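Local coordinates for lipoprotein signal peptidase (Staphylococcus aureus, PDB 6RYO) that probably cleaves signal peptides from bacterial prolipoproteins within the membrane, as an aspartyl protease of the peptidase A8 family, at residues L69-H74 / V141-T146; I97-L102 / L122-A127; L128-D133 / I158-L163. All blocks are in the same frame, centred on the assembly; numbering follows the deposited sequence.

Interaction 1: L69-H74 / V141-T146; sequences LNITSH and VDFIDT. With OLC ((2R)-2,3-dihydroxypropyl (9Z)-octadec-9-enoate), chain B.
Thr72 and Asp145 form the polar side-chain link between these antiparallel strands. Thr72 OG1 donates to Asp145 OD2 at 2.8 Å and meets the lone pair that faces away from the other carboxylate oxygen. Asp145 reaches it because its CG is anti to its backbone N (chi1 -176°). The two side chains approach at a slant, and Thr72 OG1 has a second partner in Ser61 OG on the edge strand 61-63. His74 and Asp142 instead run side by side and point the same way. The imidazole and carboxylate planes are only 17° apart, and Asp142 OD2 lies at the ring edge, 3.9 Å from His74 CD2. That is an edge contact and not a hydrogen bond. On the other face of the sheet Leu69 lies alongside Thr146, with CG 3.8 Å from Thr146 CG2. A monoolein tail lies against both: its C14 is 3.7 Å from Leu69 CD1. Ile71 likewise runs beside Phe143, where Ile71 CG2 meets Phe143 CB at 4.0 Å.

Backbone bonds hold the pair together. Asn70 and Asp145 exchange two, and so do His74 and Asp142. Between Ile71 and His74 the register slips by one residue, a beta bulge. On its other edge strand 140-146 has a classic bulge, where Phe143 and Ile144 both face Phe156. Thr72 N still donates to Phe143 O at 2.9 Å.

Asp142 is a predicted active-site residue, and its OD1 is hydrogen-bonded to a polar side chain of the bound peptide. The two backbone bonds to His74 probably help to hold the strand where this carboxylate meets the peptide.

Interaction 2: I97-L102 / L122-A127; sequences IILIAL and LLFAGA. With OLC ((2R)-2,3-dihydroxypropyl (9Z)-octadec-9-enoate), chain E.
Leu99 CD2 sits over the centre of the Phe124 ring, and this is the tight part of the contact. The methyl is 3.8 Å from the ring centroid and 13° off the normal, a clear CH-pi contact. The two side chains cross at about a right angle. Phe124 CG is anti to its own backbone N (chi1 -168°), which swings the ring across to helix 87-108. There the ring also meets the backbone: Phe124 CE2 is 3.5 Å from Leu99 O. The same Leu99 methyl touches Ala127 CB at 4.0 Å, one turn further along helix 114-137. Leu102 fills the next position. Its CD1 presses on the backbone of the other helix, 3.7 Å from Phe124 N. Its CD2 turns to Leu123 and lies 4.0 Å from Leu123 CD1, again with the side chains nearly perpendicular. Across the pair as a whole no hydrogen bond joins the segments, and their axes stay 10.0 Å apart at an antiparallel angle of 156°.

The other side is looser. Ile97, Ile100 and Ala101 are exposed and take no part. Monoolein covers the opposite face of the Phe124 ring: the lipid C2 is 3.6 Å from Phe124 CE1. Ala127 and Ile98 touch a modified side chain of the bound peptide, so the peptide adjoins this helix pair.

Both segments belong to predicted transmembrane helices. Helix 114-137 is shared with other neighbours. Leu123 also packs on Val167 of helix 158-174, while Ala125 faces helix 31-55 through Ala38, Val41 and Val42.

Interaction 3: L128-D133 / I158-L163; sequences LGNFID and IADSSL. With OLC ((2R)-2,3-dihydroxypropyl (9Z)-octadec-9-enoate), chain C; OLC ((2R)-2,3-dihydroxypropyl (9Z)-octadec-9-enoate), chain B.
Asn130 and Asp160 join two antiparallel helices, both predicted to span the membrane, at the probable active site of this aspartyl protease. The helix axes are 8.8 Å apart, at 150° between their directions. Gly129 and Ala159 mark the close approach, with CA atoms 5.4 Å apart, and Ala159 CB fits against the Gly129 backbone.

The Asn130 side chain spans the gap. Its CB points toward helix 158-174. CG lies anti to the carbonyl carbon (chi1 -77°) and comes 3.7 Å from Ala159 CB. At the tip the amide divides. OD1 rests 3.5 Å from the same Ala159 methyl and accepts a hydrogen bond from Lys49 NZ of helix 31-55. Lys49 also forms a salt bridge with Asp133 OD1. Asn130 ND2 passes the methyl and donates to Asp160 OD1 at 3.0 Å. It also donates to the backbone of the bound peptide. Three hydrogen bonds, one to OD1 and two from ND2, would fix the rotation of the amide.

Asp160, a predicted active-site residue, crosses Asn130 at about a right angle. Its other oxygen, OD2, is hydrogen-bonded to a polar side chain of the peptide. Asn130 therefore probably helps to position a carboxylate that faces the substrate site. Lipid lines the far side of helix 158-174: Ser161 OG is 3.6 Å from C17 of one monoolein, and the ester carbonyl oxygen O19 of another lies 3.9 Å from Asp160 CB.

The amide and carboxylate planes are 51° apart. Asp160 OD1 is approached from above its own plane, while it lies close to the amide plane of Asn130.

Interaction 1 joins strands 69-76 and 140-146 of the small antiparallel sheet. Interactions 2 and 3 lie among the membrane helices and share helix 114-137. Along the chain, both segments of interaction 2 fall between those of interaction 1, and its second segment runs directly into interaction 3. Interactions 1 and 3 alternate along the sequence. Their centres are 14 Å apart and they touch, with Asp142 OD1 3.7 Å from Asp160 OD2. Interaction 2 is centred 10 Å from interaction 3 and 24 Å from interaction 1. Sheet and helix bundle thus each supply one predicted active-site aspartate, and helix 114-137 ties that site to helix 87-108.

Interaction 1: L69-H74 / V141-T146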
loop_
_atom_site.group_PDB
_atom_site.type_symbol
_atom_site.label_atom_id
_atom_site.label_comp_id
_atom_site.label_asym_id
_atom_site.label_seq_id
_atom_site.Cartn_x
_atom_site.Cartn_y
_atom_site.Cartn_z
ATOM N N LEU A 69 7.254 -15.754 9.955
ATOM C CA LEU A 69 6.363 -15.249 8.917
ATOM C C LEU A 69 5.332 -16.317 8.591
ATOM O O LEU A 69 5.690 -17.427 8.183
ATOM C CB LEU A 69 7.139 -14.830 7.657
ATOM C CG LEU A 69 6.511 -13.841 6.665
ATOM C CD1 LEU A 69 7.585 -13.255 5.755
ATOM C CD2 LEU A 69 5.399 -14.461 5.825
ATOM N N ASN A 70 4.058 -15.972 8.761
ATOM C CA ASN A 70 2.949 -16.818 8.354
ATOM C C ASN A 70 2.062 -16.070 7.367
ATOM O O ASN A 70 2.064 -14.837 7.310
ATOM C CB ASN A 70 2.117 -17.271 9.561
ATOM C CG ASN A 70 2.865 -18.228 10.462
ATOM O OD1 ASN A 70 2.840 -19.436 10.244
ATOM N ND2 ASN A 70 3.532 -17.695 11.485
ATOM N N ILE A 71 1.318 -16.833 6.572
ATOM C CA ILE A 71 0.285 -16.287 5.698
ATOM C C ILE A 71 -1.049 -16.563 6.379
ATOM O O ILE A 71 -1.595 -17.666 6.290
ATOM C CB ILE A 71 0.341 -16.887 4.292
ATOM C CG1 ILE A 71 1.694 -16.600 3.640
ATOM C CG2 ILE A 71 -0.780 -16.326 3.440
ATOM C CD1 ILE A 71 2.020 -15.126 3.517
ATOM N N THR A 72 -1.581 -15.552 7.056
ATOM C CA THR A 72 -2.809 -15.675 7.831
ATOM C C THR A 72 -3.902 -14.890 7.119
ATOM O O THR A 72 -3.829 -13.660 7.022
ATOM C CB THR A 72 -2.599 -15.176 9.258
ATOM O OG1 THR A 72 -1.556 -15.936 9.883
ATOM C CG2 THR A 72 -3.873 -15.334 10.062
ATOM N N SER A 73 -4.907 -15.602 6.615
ATOM C CA SER A 73 -5.985 -14.970 5.864
ATOM C C SER A 73 -6.820 -14.092 6.788
ATOM O O SER A 73 -7.380 -14.575 7.778
ATOM C CB SER A 73 -6.855 -16.032 5.195
ATOM O OG SER A 73 -7.840 -15.438 4.367
ATOM N N HIS A 74 -6.894 -12.801 6.470
ATOM C CA HIS A 74 -7.670 -11.845 7.246
ATOM C C HIS A 74 -8.338 -10.861 6.295
ATOM O O HIS A 74 -7.889 -10.658 5.163
ATOM C CB HIS A 74 -6.789 -11.097 8.261
ATOM C CG HIS A 74 -7.520 -10.048 9.043
ATOM N ND1 HIS A 74 -8.473 -10.355 9.990
ATOM C CD2 HIS A 74 -7.447 -8.696 9.009
ATOM C CE1 HIS A 74 -8.949 -9.238 10.513
ATOM N NE2 HIS A 74 -8.342 -8.218 9.934
ATOM N N VAL A 141 -8.060 -7.322 1.769
ATOM C CA VAL A 141 -7.451 -8.624 2.029
ATOM C C VAL A 141 -6.101 -8.412 2.701
ATOM O O VAL A 141 -5.213 -7.759 2.143
ATOM C CB VAL A 141 -7.301 -9.435 0.735
ATOM C CG1 VAL A 141 -6.439 -10.676 0.974
ATOM C CG2 VAL A 141 -8.665 -9.827 0.206
ATOM N N ASP A 142 -5.947 -8.959 3.903
ATOM C CA ASP A 142 -4.695 -8.915 4.644
ATOM C C ASP A 142 -4.209 -10.337 4.876
ATOM O O ASP A 142 -4.976 -11.187 5.342
ATOM C CB ASP A 142 -4.870 -8.193 5.977
ATOM C CG ASP A 142 -5.092 -6.706 5.810
ATOM O OD1 ASP A 142 -4.589 -6.130 4.821
ATOM O OD2 ASP A 142 -5.763 -6.109 6.678
ATOM N N PHE A 143 -2.942 -10.597 4.547
ATOM C CA PHE A 143 -2.398 -11.946 4.691
ATOM C C PHE A 143 -1.005 -12.023 5.297
ATOM O O PHE A 143 -0.608 -13.115 5.717
ATOM C CB PHE A 143 -2.384 -12.662 3.334
ATOM C CG PHE A 143 -1.646 -11.911 2.259
ATOM C CD1 PHE A 143 -2.297 -10.966 1.483
ATOM C CD2 PHE A 143 -0.305 -12.157 2.020
ATOM C CE1 PHE A 143 -1.624 -10.276 0.494
ATOM C CE2 PHE A 143 0.374 -11.470 1.029
ATOM C CZ PHE A 143 -0.287 -10.528 0.267
ATOM N N ILE A 144 -0.244 -10.934 5.374
ATOM C CA ILE A 144 1.123 -10.998 5.886
ATOM C C ILE A 144 1.086 -10.924 7.408
ATOM O O ILE A 144 0.653 -9.920 7.983
ATOM C CB ILE A 144 1.993 -9.880 5.297
ATOM C CG1 ILE A 144 2.146 -10.067 3.786
ATOM C CG2 ILE A 144 3.354 -9.857 5.968
ATOM C CD1 ILE A 144 3.013 -9.016 3.125
ATOM N N ASP A 145 1.559 -11.985 8.060
ATOM C CA ASP A 145 1.504 -12.128 9.511
ATOM C C ASP A 145 2.899 -12.484 10.007
ATOM O O ASP A 145 3.354 -13.617 9.824
ATOM C CB ASP A 145 0.489 -13.201 9.911
ATOM C CG ASP A 145 0.326 -13.325 11.413
ATOM O OD1 ASP A 145 0.859 -12.472 12.155
ATOM O OD2 ASP A 145 -0.342 -14.283 11.857
ATOM N N THR A 146 3.575 -11.525 10.637
ATOM C CA THR A 146 4.946 -11.710 11.087
ATOM C C THR A 146 5.060 -11.360 12.565
ATOM O O THR A 146 4.151 -10.782 13.166
ATOM C CB THR A 146 5.931 -10.855 10.273
ATOM O OG1 THR A 146 5.904 -9.504 10.749
ATOM C CG2 THR A 146 5.570 -10.869 8.789
HETATM C C10 OLC B . 8.281 -5.259 3.714
HETATM C C9 OLC B . 8.073 -3.983 3.958
HETATM C C11 OLC B . 8.717 -6.194 4.839
HETATM C C8 OLC B . 8.269 -3.437 5.372
HETATM C C24 OLC B . -3.216 -3.588 8.815
HETATM C C12 OLC B . 8.155 -7.591 4.583
HETATM C C7 OLC B . 7.149 -2.458 5.712
HETATM C C13 OLC B . 7.487 -8.107 5.854
HETATM C C6 OLC B . 6.021 -3.204 6.422
HETATM C C14 OLC B . 7.747 -9.606 5.980
HETATM C C5 OLC B . 4.934 -2.206 6.806
HETATM C C4 OLC B . 3.727 -2.941 7.381
HETATM C C3 OLC B . 2.526 -1.999 7.367
HETATM C C2 OLC B . 1.568 -2.381 8.492
HETATM C C21 OLC B . -2.027 -1.388 8.858
HETATM C C1 OLC B . 0.228 -1.684 8.281
HETATM C C22 OLC B . -3.245 -2.142 8.333
HETATM O O19 OLC B . 0.170 -0.673 7.665
HETATM O O25 OLC B . -4.521 -4.000 9.118
HETATM O O23 OLC B . -4.410 -1.531 8.803
HETATM O O20 OLC B . -0.932 -2.254 8.812
#

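Interaction 2: I97-L102 / L122-A127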
loop_
_atom_site.group_PDB
_atom_site.type_symbol
_atom_site.label_atom_id
_atom_site.label_comp_id
_atom_site.label_asym_id
_atom_site.label_seq_id
_atom_site.Cartn_x
_atom_site.Cartn_y
_atom_site.Cartn_z
ATOM N N ILE A 97 -8.909 12.081 -2.533
ATOM C CA ILE A 97 -8.279 13.379 -2.296
ATOM C C ILE A 97 -6.764 13.238 -2.248
ATOM O O ILE A 97 -6.026 14.077 -2.780
ATOM C CB ILE A 97 -8.831 14.010 -1.002
ATOM C CG1 ILE A 97 -10.281 14.453 -1.197
ATOM C CG2 ILE A 97 -7.976 15.191 -0.560
ATOM C CD1 ILE A 97 -10.895 15.084 0.035
ATOM N N ILE A 98 -6.276 12.166 -1.628
ATOM C CA ILE A 98 -4.838 11.957 -1.515
ATOM C C ILE A 98 -4.255 11.458 -2.834
ATOM O O ILE A 98 -3.132 11.821 -3.202
ATOM C CB ILE A 98 -4.542 10.999 -0.349
ATOM C CG1 ILE A 98 -4.997 11.629 0.973
ATOM C CG2 ILE A 98 -3.067 10.649 -0.298
ATOM C CD1 ILE A 98 -4.678 10.804 2.198
ATOM N N LEU A 99 -5.005 10.629 -3.568
ATOM C CA LEU A 99 -4.536 10.174 -4.873
ATOM C C LEU A 99 -4.343 11.346 -5.829
ATOM O O LEU A 99 -3.402 11.356 -6.631
ATOM C CB LEU A 99 -5.514 9.157 -5.464
ATOM C CG LEU A 99 -5.455 7.714 -4.953
ATOM C CD1 LEU A 99 -6.503 6.855 -5.647
ATOM C CD2 LEU A 99 -4.065 7.128 -5.148
ATOM N N ILE A 100 -5.223 12.345 -5.754
ATOM C CA ILE A 100 -5.091 13.518 -6.611
ATOM C C ILE A 100 -3.918 14.380 -6.161
ATOM O O ILE A 100 -3.169 14.912 -6.987
ATOM C CB ILE A 100 -6.410 14.311 -6.628
ATOM C CG1 ILE A 100 -7.562 13.425 -7.110
ATOM C CG2 ILE A 100 -6.284 15.546 -7.499
ATOM C CD1 ILE A 100 -7.297 12.735 -8.431
ATOM N N ALA A 101 -3.736 14.525 -4.845
ATOM C CA ALA A 101 -2.642 15.342 -4.329
ATOM C C ALA A 101 -1.284 14.744 -4.682
ATOM O O ALA A 101 -0.328 15.482 -4.948
ATOM C CB ALA A 101 -2.780 15.505 -2.814
ATOM N N LEU A 102 -1.179 13.413 -4.683
ATOM C CA LEU A 102 0.078 12.764 -5.049
ATOM C C LEU A 102 0.464 13.088 -6.488
ATOM O O LEU A 102 1.626 13.399 -6.775
ATOM C CB LEU A 102 -0.034 11.252 -4.844
ATOM C CG LEU A 102 0.140 10.743 -3.414
ATOM C CD1 LEU A 102 -0.248 9.278 -3.320
ATOM C CD2 LEU A 102 1.578 10.947 -2.958
ATOM N N LEU A 122 5.368 4.675 -5.127
ATOM C CA LEU A 122 5.134 3.691 -4.076
ATOM C C LEU A 122 3.958 4.094 -3.197
ATOM O O LEU A 122 3.166 3.241 -2.774
ATOM C CB LEU A 122 6.396 3.510 -3.235
ATOM C CG LEU A 122 7.587 2.879 -3.958
ATOM C CD1 LEU A 122 8.766 2.712 -3.011
ATOM C CD2 LEU A 122 7.184 1.543 -4.565
ATOM N N LEU A 123 3.836 5.390 -2.899
ATOM C CA LEU A 123 2.672 5.870 -2.162
ATOM C C LEU A 123 1.403 5.746 -2.997
ATOM O O LEU A 123 0.356 5.328 -2.488
ATOM C CB LEU A 123 2.884 7.320 -1.728
ATOM C CG LEU A 123 4.066 7.632 -0.805
ATOM C CD1 LEU A 123 4.220 9.136 -0.620
ATOM C CD2 LEU A 123 3.890 6.950 0.533
ATOM N N PHE A 124 1.477 6.104 -4.281
ATOM C CA PHE A 124 0.300 6.034 -5.142
ATOM C C PHE A 124 -0.153 4.591 -5.331
ATOM O O PHE A 124 -1.346 4.287 -5.216
ATOM C CB PHE A 124 0.598 6.686 -6.493
ATOM C CG PHE A 124 -0.624 6.914 -7.346
ATOM C CD1 PHE A 124 -1.188 5.878 -8.075
ATOM C CD2 PHE A 124 -1.198 8.171 -7.429
ATOM C CE1 PHE A 124 -2.307 6.090 -8.859
ATOM C CE2 PHE A 124 -2.316 8.391 -8.211
ATOM C CZ PHE A 124 -2.871 7.349 -8.927
ATOM N N ALA A 125 0.788 3.690 -5.629
ATOM C CA ALA A 125 0.428 2.297 -5.881
ATOM C C ALA A 125 -0.128 1.632 -4.628
ATOM O O ALA A 125 -1.104 0.874 -4.699
ATOM C CB ALA A 125 1.642 1.527 -6.400
ATOM N N GLY A 126 0.483 1.898 -3.470
ATOM C CA GLY A 126 -0.001 1.301 -2.237
ATOM C C GLY A 126 -1.391 1.768 -1.846
ATOM O O GLY A 126 -2.151 1.015 -1.232
ATOM N N ALA A 127 -1.741 3.011 -2.189
ATOM C CA ALA A 127 -3.082 3.508 -1.904
ATOM C C ALA A 127 -4.104 2.952 -2.888
ATOM O O ALA A 127 -5.230 2.619 -2.498
ATOM C CB ALA A 127 -3.096 5.035 -1.936
HETATM C C10 OLC E . -3.171 -3.179 -13.562
HETATM C C9 OLC E . -2.911 -2.051 -12.936
HETATM C C11 OLC E . -3.092 -3.243 -15.086
HETATM C C8 OLC E . -2.534 -0.805 -13.733
HETATM C C24 OLC E . 2.647 10.142 -11.580
HETATM C C12 OLC E . -3.477 -4.646 -15.547
HETATM C C7 OLC E . -2.671 0.424 -12.838
HETATM C C6 OLC E . -1.402 0.596 -12.008
HETATM C C5 OLC E . -1.231 2.073 -11.667
HETATM C C4 OLC E . -1.038 2.865 -12.959
HETATM C C3 OLC E . -1.267 4.351 -12.693
HETATM C C2 OLC E . -0.347 4.815 -11.566
HETATM C C21 OLC E . 1.080 8.274 -11.109
HETATM C C1 OLC E . -0.048 6.304 -11.717
HETATM C C22 OLC E . 2.545 8.695 -11.102
HETATM O O19 OLC E . -0.682 6.963 -12.472
HETATM O O25 OLC E . 2.285 10.209 -12.932
HETATM O O23 OLC E . 3.050 8.589 -9.802
HETATM O O20 OLC E . 0.986 6.885 -10.970
#

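Interaction 3: L128-D133 / I158-L163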
loop_
_atom_site.group_PDB
_atom_site.type_symbol
_atom_site.label_atom_id
_atom_site.label_comp_id
_atom_site.label_asym_id
_atom_site.label_seq_id
_atom_site.Cartn_x
_atom_site.Cartn_y
_atom_site.Cartn_z
ATOM N N LEU A 128 -3.730 2.853 -4.167
ATOM C CA LEU A 128 -4.648 2.345 -5.185
ATOM C C LEU A 128 -4.954 0.865 -4.973
ATOM O O LEU A 128 -6.091 0.425 -5.184
ATOM C CB LEU A 128 -4.060 2.580 -6.579
ATOM C CG LEU A 128 -4.921 2.164 -7.773
ATOM C CD1 LEU A 128 -6.321 2.760 -7.665
ATOM C CD2 LEU A 128 -4.255 2.592 -9.070
ATOM N N GLY A 129 -3.948 0.080 -4.570
ATOM C CA GLY A 129 -4.168 -1.342 -4.348
ATOM C C GLY A 129 -5.234 -1.611 -3.303
ATOM O O GLY A 129 -6.117 -2.452 -3.500
ATOM N N ASN A 130 -5.162 -0.905 -2.169
ATOM C CA ASN A 130 -6.216 -1.016 -1.165
ATOM C C ASN A 130 -7.517 -0.389 -1.651
ATOM O O ASN A 130 -8.604 -0.846 -1.279
ATOM C CB ASN A 130 -5.773 -0.364 0.146
ATOM C CG ASN A 130 -4.806 -1.227 0.932
ATOM O OD1 ASN A 130 -4.817 -2.451 0.815
ATOM N ND2 ASN A 130 -3.959 -0.590 1.735
ATOM N N PHE A 131 -7.423 0.652 -2.480
ATOM C CA PHE A 131 -8.618 1.317 -2.989
ATOM C C PHE A 131 -9.480 0.362 -3.803
ATOM O O PHE A 131 -10.714 0.403 -3.720
ATOM C CB PHE A 131 -8.217 2.535 -3.824
ATOM C CG PHE A 131 -9.377 3.261 -4.448
ATOM C CD1 PHE A 131 -10.165 4.116 -3.694
ATOM C CD2 PHE A 131 -9.669 3.099 -5.792
ATOM C CE1 PHE A 131 -11.230 4.789 -4.270
ATOM C CE2 PHE A 131 -10.730 3.770 -6.372
ATOM C CZ PHE A 131 -11.511 4.617 -5.611
ATOM N N ILE A 132 -8.850 -0.508 -4.595
ATOM C CA ILE A 132 -9.597 -1.473 -5.396
ATOM C C ILE A 132 -10.334 -2.456 -4.494
ATOM O O ILE A 132 -11.474 -2.847 -4.775
ATOM C CB ILE A 132 -8.650 -2.196 -6.373
ATOM C CG1 ILE A 132 -7.943 -1.184 -7.273
ATOM C CG2 ILE A 132 -9.413 -3.217 -7.210
ATOM C CD1 ILE A 132 -6.848 -1.784 -8.132
ATOM N N ASP A 133 -9.694 -2.870 -3.398
ATOM C CA ASP A 133 -10.322 -3.819 -2.485
ATOM C C ASP A 133 -11.592 -3.242 -1.872
ATOM O O ASP A 133 -12.615 -3.930 -1.782
ATOM C CB ASP A 133 -9.333 -4.224 -1.393
ATOM C CG ASP A 133 -8.275 -5.190 -1.892
ATOM O OD1 ASP A 133 -7.585 -4.868 -2.883
ATOM O OD2 ASP A 133 -8.129 -6.274 -1.287
ATOM N N ILE A 158 0.694 -6.237 0.530
ATOM C CA ILE A 158 1.691 -5.566 -0.299
ATOM C C ILE A 158 1.379 -4.078 -0.422
ATOM O O ILE A 158 2.285 -3.236 -0.375
ATOM C CB ILE A 158 1.776 -6.245 -1.678
ATOM C CG1 ILE A 158 2.133 -7.725 -1.521
ATOM C CG2 ILE A 158 2.795 -5.544 -2.552
ATOM C CD1 ILE A 158 3.504 -7.962 -0.927
ATOM N N ALA A 159 0.099 -3.730 -0.584
ATOM C CA ALA A 159 -0.283 -2.324 -0.689
ATOM C C ALA A 159 0.121 -1.546 0.557
ATOM O O ALA A 159 0.554 -0.390 0.465
ATOM C CB ALA A 159 -1.787 -2.203 -0.934
ATOM N N ASP A 160 -0.015 -2.162 1.734
ATOM C CA ASP A 160 0.474 -1.530 2.955
ATOM C C ASP A 160 1.994 -1.407 2.942
ATOM O O ASP A 160 2.547 -0.409 3.422
ATOM C CB ASP A 160 0.009 -2.321 4.179
ATOM C CG ASP A 160 -1.499 -2.367 4.306
ATOM O OD1 ASP A 160 -2.160 -1.364 3.962
ATOM O OD2 ASP A 160 -2.029 -3.409 4.749
ATOM N N SER A 161 2.684 -2.413 2.394
ATOM C CA SER A 161 4.145 -2.391 2.367
ATOM C C SER A 161 4.670 -1.281 1.466
ATOM O O SER A 161 5.613 -0.569 1.836
ATOM C CB SER A 161 4.676 -3.745 1.908
ATOM O OG SER A 161 4.122 -4.794 2.681
ATOM N N SER A 162 4.083 -1.129 0.276
ATOM C CA SER A 162 4.517 -0.077 -0.637
ATOM C C SER A 162 4.305 1.306 -0.030
ATOM O O SER A 162 5.147 2.199 -0.187
ATOM C CB SER A 162 3.773 -0.206 -1.964
ATOM O OG SER A 162 4.109 0.850 -2.847
ATOM N N LEU A 163 3.182 1.499 0.666
ATOM C CA LEU A 163 2.929 2.769 1.339
ATOM C C LEU A 163 3.980 3.041 2.409
ATOM O O LEU A 163 4.553 4.134 2.469
ATOM C CB LEU A 163 1.526 2.766 1.948
ATOM C CG LEU A 163 0.351 2.919 0.979
ATOM C CD1 LEU A 163 -0.944 2.451 1.619
ATOM C CD2 LEU A 163 0.220 4.362 0.537
HETATM C C18 OLC C . 6.589 -8.332 1.002
HETATM C C10 OLC C . 8.389 -1.561 -3.161
HETATM C C9 OLC C . 9.464 -1.239 -3.851
HETATM C C17 OLC C . 6.575 -6.808 1.079
HETATM C C11 OLC C . 7.342 -2.501 -3.755
HETATM C C8 OLC C . 9.682 -1.800 -5.256
HETATM C C24 OLC C . 18.511 4.031 -10.836
HETATM C C16 OLC C . 7.808 -6.270 0.360
HETATM C C12 OLC C . 6.474 -3.068 -2.635
HETATM C C7 OLC C . 11.160 -1.703 -5.633
HETATM C C15 OLC C . 7.586 -6.386 -1.145
HETATM C C13 OLC C . 7.326 -3.997 -1.775
HETATM C C6 OLC C . 11.561 -0.241 -5.826
HETATM C C14 OLC C . 6.589 -5.320 -1.590
HETATM C C5 OLC C . 11.491 0.126 -7.307
HETATM C C4 OLC C . 12.861 -0.060 -7.958
HETATM C C3 OLC C . 13.436 1.306 -8.330
HETATM C C2 OLC C . 13.934 1.275 -9.774
HETATM C C21 OLC C . 16.637 2.396 -11.011
HETATM C C1 OLC C . 14.479 2.650 -10.152
HETATM C C22 OLC C . 17.582 3.297 -11.800
HETATM O O19 OLC C . 14.191 3.600 -9.504
HETATM O O25 OLC C . 19.057 5.146 -11.483
HETATM O O23 OLC C . 18.337 2.522 -12.689
HETATM O O20 OLC C . 15.320 2.792 -11.261
HETATM C C10 OLC B . 8.281 -5.259 3.714
HETATM C C9 OLC B . 8.073 -3.983 3.958
HETATM C C11 OLC B . 8.717 -6.194 4.839
HETATM C C8 OLC B . 8.269 -3.437 5.372
HETATM C C24 OLC B . -3.216 -3.588 8.815
HETATM C C12 OLC B . 8.155 -7.591 4.583
HETATM C C7 OLC B . 7.149 -2.458 5.712
HETATM C C13 OLC B . 7.487 -8.107 5.854
HETATM C C6 OLC B . 6.021 -3.204 6.422
HETATM C C14 OLC B . 7.747 -9.606 5.980
HETATM C C5 OLC B . 4.934 -2.206 6.806
HETATM C C4 OLC B . 3.727 -2.941 7.381
HETATM C C3 OLC B . 2.526 -1.999 7.367
HETATM C C2 OLC B . 1.568 -2.381 8.492
HETATM C C21 OLC B . -2.027 -1.388 8.858
HETATM C C1 OLC B . 0.228 -1.684 8.281
HETATM C C22 OLC B . -3.245 -2.142 8.333
HETATM O O19 OLC B . 0.170 -0.673 7.665
HETATM O O25 OLC B . -4.521 -4.000 9.118
HETATM O O23 OLC B . -4.410 -1.531 8.803
HETATM O O20 OLC B . -0.932 -2.254 8.812
#